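Local coordinates for protein transcriptional regulator containing CBS domains (Streptococcus pneumoniae, PDB 6UOF) that probably regulates transcription in response to a small ligand sensed by its tandem CBS domains, the part of the longer protein held here, at residues Arg38-Val51 with Glu96-Val110. Sequence-based numbering, arbitrary orientation. Where two conformers were deposited one is given.
Sequences RFPVINQHQVVVGV and EMVPVVRSNQTLLGV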
loop_
_atom_site.group_PDB
_atom_site.type_symbol
_atom_site.label_atom_id
_atom_site.label_comp_id
_atom_site.label_asym_id
_atom_site.label_seq_id
_atom_site.Cartn_x
_atom_site.Cartn_y
_atom_site.Cartn_z
ATOM N N ARG A 38 1.516 5.413 4.467
ATOM C CA ARG A 38 0.400 4.683 3.825
ATOM C C ARG A 38 0.906 3.289 3.481
ATOM O O ARG A 38 1.860 3.159 2.702
ATOM C CB ARG A 38 -0.126 5.443 2.614
ATOM C CG ARG A 38 -0.600 6.839 2.980
ATOM C CD ARG A 38 -1.324 7.566 1.875
ATOM N NE ARG A 38 -1.814 8.837 2.380
ATOM C CZ ARG A 38 -2.507 9.714 1.673
ATOM N NH1 ARG A 38 -2.816 9.462 0.412
ATOM N NH2 ARG A 38 -2.904 10.838 2.235
ATOM N N PHE A 39 0.283 2.294 4.085
ATOM C CA PHE A 39 0.774 0.908 3.886
ATOM C C PHE A 39 -0.338 -0.052 3.515
ATOM O O PHE A 39 -1.471 0.067 4.006
ATOM C CB PHE A 39 1.418 0.356 5.159
ATOM C CG PHE A 39 2.588 1.165 5.646
ATOM C CD1 PHE A 39 3.813 1.088 5.002
ATOM C CD2 PHE A 39 2.474 2.025 6.721
ATOM C CE1 PHE A 39 4.887 1.851 5.429
ATOM C CE2 PHE A 39 3.549 2.771 7.157
ATOM C CZ PHE A 39 4.752 2.690 6.508
ATOM N N PRO A 40 -0.044 -1.074 2.672
ATOM C CA PRO A 40 -1.005 -2.152 2.443
ATOM C C PRO A 40 -1.091 -3.016 3.701
ATOM O O PRO A 40 -0.131 -3.157 4.440
ATOM C CB PRO A 40 -0.388 -2.944 1.289
ATOM C CG PRO A 40 1.117 -2.727 1.448
ATOM C CD PRO A 40 1.238 -1.304 1.969
ATOM N N VAL A 41 -2.262 -3.616 3.880
ATOM C CA VAL A 41 -2.523 -4.536 5.021
ATOM C C VAL A 41 -2.885 -5.917 4.483
ATOM O O VAL A 41 -3.742 -6.004 3.600
ATOM C CB VAL A 41 -3.660 -4.004 5.902
ATOM C CG1 VAL A 41 -3.791 -4.881 7.126
ATOM C CG2 VAL A 41 -3.436 -2.551 6.298
ATOM N N ILE A 42 -2.238 -6.942 5.040
ATOM C CA ILE A 42 -2.522 -8.337 4.601
ATOM C C ILE A 42 -3.128 -9.165 5.731
ATOM O O ILE A 42 -2.860 -8.918 6.903
ATOM C CB ILE A 42 -1.251 -9.023 4.072
ATOM C CG1 ILE A 42 -0.148 -9.109 5.132
ATOM C CG2 ILE A 42 -0.796 -8.365 2.788
ATOM C CD1 ILE A 42 1.042 -9.977 4.748
ATOM N N ASN A 43 -3.890 -10.171 5.329
ATOM C CA ASN A 43 -4.390 -11.148 6.320
ATOM C C ASN A 43 -3.401 -12.318 6.405
ATOM O O ASN A 43 -2.322 -12.282 5.763
ATOM C CB ASN A 43 -5.825 -11.581 6.010
ATOM C CG ASN A 43 -5.960 -12.373 4.729
ATOM O OD1 ASN A 43 -4.963 -12.797 4.147
ATOM N ND2 ASN A 43 -7.190 -12.604 4.300
ATOM N N GLN A 44 -3.771 -13.343 7.172
ATOM C CA GLN A 44 -2.860 -14.498 7.410
ATOM C C GLN A 44 -2.723 -15.379 6.153
ATOM O O GLN A 44 -1.892 -16.311 6.187
ATOM C CB GLN A 44 -3.333 -15.323 8.606
ATOM C CG GLN A 44 -4.665 -16.026 8.386
ATOM C CD GLN A 44 -5.121 -16.782 9.612
ATOM O OE1 GLN A 44 -4.375 -17.527 10.254
ATOM N NE2 GLN A 44 -6.396 -16.642 9.936
ATOM N N HIS A 45 -3.478 -15.087 5.093
ATOM C CA HIS A 45 -3.379 -15.763 3.770
ATOM C C HIS A 45 -2.552 -14.890 2.809
ATOM O O HIS A 45 -2.442 -15.242 1.632
ATOM C CB HIS A 45 -4.775 -16.023 3.209
ATOM C CG HIS A 45 -5.639 -16.770 4.159
ATOM N ND1 HIS A 45 -5.507 -18.122 4.349
ATOM C CD2 HIS A 45 -6.622 -16.349 4.991
ATOM C CE1 HIS A 45 -6.379 -18.512 5.259
ATOM N NE2 HIS A 45 -7.072 -17.446 5.667
ATOM N N GLN A 46 -2.000 -13.790 3.320
ATOM C CA GLN A 46 -1.141 -12.831 2.564
ATOM C C GLN A 46 -1.973 -12.000 1.572
ATOM O O GLN A 46 -1.381 -11.318 0.726
ATOM C CB GLN A 46 -0.003 -13.532 1.808
ATOM C CG GLN A 46 0.637 -14.691 2.563
ATOM C CD GLN A 46 1.035 -14.353 3.976
ATOM O OE1 GLN A 46 1.682 -13.348 4.239
ATOM N NE2 GLN A 46 0.715 -15.252 4.898
ATOM N N VAL A 47 -3.301 -12.072 1.669
ATOM C CA VAL A 47 -4.201 -11.333 0.744
ATOM C C VAL A 47 -4.337 -9.889 1.236
ATOM O O VAL A 47 -4.446 -9.646 2.448
ATOM C CB VAL A 47 -5.569 -12.041 0.630
ATOM C CG1 VAL A 47 -6.603 -11.198 -0.105
ATOM C CG2 VAL A 47 -5.426 -13.388 -0.050
ATOM N N VAL A 48 -4.307 -8.950 0.301
ATOM C CA VAL A 48 -4.512 -7.523 0.674
ATOM C C VAL A 48 -5.976 -7.347 1.091
ATOM O O VAL A 48 -6.867 -7.652 0.288
ATOM C CB VAL A 48 -4.133 -6.606 -0.492
ATOM C CG1 VAL A 48 -4.477 -5.151 -0.194
ATOM C CG2 VAL A 48 -2.661 -6.745 -0.824
ATOM N N VAL A 49 -6.195 -6.856 2.307
ATOM C CA VAL A 49 -7.578 -6.683 2.846
ATOM C C VAL A 49 -7.895 -5.203 3.079
ATOM O O VAL A 49 -9.042 -4.902 3.435
ATOM C CB VAL A 49 -7.747 -7.501 4.133
ATOM C CG1 VAL A 49 -7.779 -8.991 3.834
ATOM C CG2 VAL A 49 -6.693 -7.181 5.179
ATOM N N GLY A 50 -6.917 -4.322 2.899
ATOM C CA GLY A 50 -7.144 -2.885 3.105
ATOM C C GLY A 50 -5.838 -2.129 3.026
ATOM O O GLY A 50 -4.783 -2.726 2.720
ATOM N N VAL A 51 -5.922 -0.832 3.273
ATOM C CA VAL A 51 -4.739 0.048 3.351
ATOM C C VAL A 51 -4.887 0.885 4.621
ATOM O O VAL A 51 -6.032 1.158 5.054
ATOM C CB VAL A 51 -4.606 0.921 2.091
ATOM C CG1 VAL A 51 -4.263 0.117 0.844
ATOM C CG2 VAL A 51 -5.835 1.785 1.854
ATOM N N GLU A 96 -1.314 8.313 -3.348
ATOM C CA GLU A 96 0.136 8.432 -3.034
ATOM C C GLU A 96 0.813 7.073 -3.206
ATOM O O GLU A 96 2.009 6.997 -3.447
ATOM C CB GLU A 96 0.340 8.905 -1.595
ATOM C CG GLU A 96 -0.061 10.350 -1.340
ATOM C CD GLU A 96 0.970 11.387 -1.756
ATOM O OE1 GLU A 96 0.909 12.509 -1.226
ATOM O OE2 GLU A 96 1.851 11.064 -2.580
HETATM N N MSE A 97 0.021 5.994 -3.136
HETATM C CA MSE A 97 0.585 4.605 -3.080
HETATM C C MSE A 97 -0.497 3.668 -3.605
HETATM O O MSE A 97 -1.663 3.933 -3.368
HETATM C CB MSE A 97 0.918 4.274 -1.622
HETATM C CG MSE A 97 1.450 2.885 -1.314
HETATM SE SE MSE A 97 0.043 1.558 -1.061
HETATM C CE MSE A 97 -0.976 1.979 0.538
ATOM N N VAL A 98 -0.108 2.654 -4.370
ATOM C CA VAL A 98 -1.031 1.634 -4.844
ATOM C C VAL A 98 -0.412 0.266 -4.580
ATOM O O VAL A 98 0.747 0.020 -4.944
ATOM C CB VAL A 98 -1.370 1.788 -6.335
ATOM C CG1 VAL A 98 -2.420 0.772 -6.772
ATOM C CG2 VAL A 98 -1.824 3.200 -6.662
ATOM N N PRO A 99 -1.142 -0.666 -3.929
ATOM C CA PRO A 99 -0.603 -2.007 -3.735
ATOM C C PRO A 99 -0.479 -2.799 -5.041
ATOM O O PRO A 99 -1.305 -2.675 -5.933
ATOM C CB PRO A 99 -1.624 -2.683 -2.817
ATOM C CG PRO A 99 -2.400 -1.542 -2.198
ATOM C CD PRO A 99 -2.467 -0.504 -3.298
ATOM N N VAL A 100 0.583 -3.609 -5.104
ATOM C CA VAL A 100 0.851 -4.508 -6.255
ATOM C C VAL A 100 0.555 -5.926 -5.777
ATOM O O VAL A 100 1.124 -6.317 -4.749
ATOM C CB VAL A 100 2.303 -4.366 -6.746
ATOM C CG1 VAL A 100 2.582 -5.264 -7.940
ATOM C CG2 VAL A 100 2.639 -2.913 -7.075
ATOM N N VAL A 101 -0.261 -6.659 -6.535
ATOM C CA VAL A 101 -0.685 -8.016 -6.096
ATOM C C VAL A 101 -0.535 -9.026 -7.227
ATOM O O VAL A 101 -0.540 -8.663 -8.410
ATOM C CB VAL A 101 -2.147 -8.003 -5.600
ATOM C CG1 VAL A 101 -2.316 -7.120 -4.379
ATOM C CG2 VAL A 101 -3.137 -7.643 -6.694
ATOM N N ARG A 102 -0.435 -10.282 -6.813
ATOM C CA ARG A 102 -0.536 -11.419 -7.754
ATOM C C ARG A 102 -2.007 -11.585 -8.165
ATOM O O ARG A 102 -2.890 -10.943 -7.569
ATOM C CB ARG A 102 -0.060 -12.700 -7.068
ATOM C CG ARG A 102 1.373 -12.658 -6.564
ATOM C CD ARG A 102 1.777 -14.051 -6.087
ATOM N NE ARG A 102 3.138 -14.099 -5.584
ATOM C CZ ARG A 102 3.521 -13.782 -4.348
ATOM N NH1 ARG A 102 2.644 -13.371 -3.450
ATOM N NH2 ARG A 102 4.802 -13.879 -4.020
ATOM N N SER A 103 -2.263 -12.445 -9.150
ATOM C CA SER A 103 -3.642 -12.751 -9.623
ATOM C C SER A 103 -4.527 -13.201 -8.448
ATOM O O SER A 103 -5.733 -12.867 -8.455
ATOM C CB SER A 103 -3.590 -13.774 -10.735
ATOM O OG SER A 103 -4.889 -14.180 -11.163
ATOM N N ASN A 104 -3.948 -13.881 -7.452
ATOM C CA ASN A 104 -4.732 -14.364 -6.282
ATOM C C ASN A 104 -4.863 -13.292 -5.191
ATOM O O ASN A 104 -5.295 -13.619 -4.078
ATOM C CB ASN A 104 -4.144 -15.642 -5.691
ATOM C CG ASN A 104 -2.809 -15.444 -5.015
ATOM O OD1 ASN A 104 -2.251 -14.357 -5.043
ATOM N ND2 ASN A 104 -2.303 -16.505 -4.396
ATOM N N GLN A 105 -4.509 -12.043 -5.508
ATOM C CA GLN A 105 -4.671 -10.866 -4.611
ATOM C C GLN A 105 -3.694 -10.875 -3.432
ATOM O O GLN A 105 -3.849 -10.040 -2.529
ATOM C CB GLN A 105 -6.131 -10.701 -4.174
ATOM C CG GLN A 105 -7.112 -10.785 -5.338
ATOM C CD GLN A 105 -6.849 -9.724 -6.375
ATOM O OE1 GLN A 105 -7.044 -8.539 -6.126
ATOM N NE2 GLN A 105 -6.422 -10.132 -7.560
ATOM N N THR A 106 -2.657 -11.718 -3.461
ATOM C CA THR A 106 -1.620 -11.658 -2.395
ATOM C C THR A 106 -0.614 -10.537 -2.706
ATOM O O THR A 106 -0.377 -10.200 -3.901
ATOM C CB THR A 106 -0.915 -13.008 -2.196
ATOM O OG1 THR A 106 -0.299 -13.399 -3.428
ATOM C CG2 THR A 106 -1.868 -14.080 -1.705
ATOM N N LEU A 107 -0.063 -9.954 -1.647
ATOM C CA LEU A 107 0.804 -8.753 -1.771
ATOM C C LEU A 107 2.201 -9.054 -2.329
ATOM O O LEU A 107 2.888 -9.936 -1.797
ATOM C CB LEU A 107 0.942 -8.102 -0.393
ATOM C CG LEU A 107 1.712 -6.779 -0.364
ATOM C CD1 LEU A 107 0.979 -5.695 -1.139
ATOM C CD2 LEU A 107 1.951 -6.339 1.061
ATOM N N LEU A 108 2.614 -8.236 -3.301
ATOM C CA LEU A 108 3.999 -8.218 -3.828
ATOM C C LEU A 108 4.722 -6.973 -3.305
ATOM O O LEU A 108 5.937 -7.041 -3.037
ATOM C CB LEU A 108 3.968 -8.210 -5.355
ATOM C CG LEU A 108 3.509 -9.512 -6.004
ATOM C CD1 LEU A 108 3.296 -9.303 -7.488
ATOM C CD2 LEU A 108 4.503 -10.626 -5.728
ATOM N N GLY A 109 4.029 -5.839 -3.232
ATOM C CA GLY A 109 4.696 -4.598 -2.816
ATOM C C GLY A 109 3.830 -3.421 -3.167
ATOM O O GLY A 109 2.598 -3.559 -3.163
ATOM N N VAL A 110 4.453 -2.289 -3.468
ATOM C CA VAL A 110 3.673 -1.061 -3.788
ATOM C C VAL A 110 4.331 -0.286 -4.918
ATOM O O VAL A 110 5.537 -0.459 -5.177
ATOM C CB VAL A 110 3.570 -0.127 -2.572
ATOM C CG1 VAL A 110 3.052 -0.817 -1.327
ATOM C CG2 VAL A 110 4.883 0.594 -2.295
#
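With chi1 at -175°, L107 holds CG trans to its backbone N and sends both methyls into the hairpin of 38-51: CD2 meets P40 CG at 3.7 Å, while CD1 meets V48 CG2. This is the sheet-to-sheet interface of a CBS pair (Bateman module), in which the beta hairpins of the two CBS domains pack face to face about a pseudo-twofold. M97, a selenomethionine, bends at chi2 and chi3 (-85° and -66°), turning CE back against the backbone from R38 C to P40 N, 3.7 Å from F39 C, and against V51 CG1. P40 crosses L107 and V110 at about right angles; V110 CG1 touches P40 CD at 3.8 Å. I42 CG2 packs on L107 CB, and V48 CG2 on V101 CG1 (3.6 Å). F39 points the other way, onto helix 24-34 of its own domain. In one conformer of E96, its CG lies over one face of the R38 guanidinium, 3.4 Å from R38 NH1, without contact between the charged atoms. Just past the type I turns N43-Q46 and R102-Q105, V47 and T106 form a single antiparallel bridge. N104 OD1 accepts from T106 N, an Asx turn like that of N43, and also from T106 OG1. Two backbone bonds close the bridge: V48 N to Q105 O at 3.1 Å, and L107 N to Q46 O at 3.0 Å, nearly in line with the carbonyl.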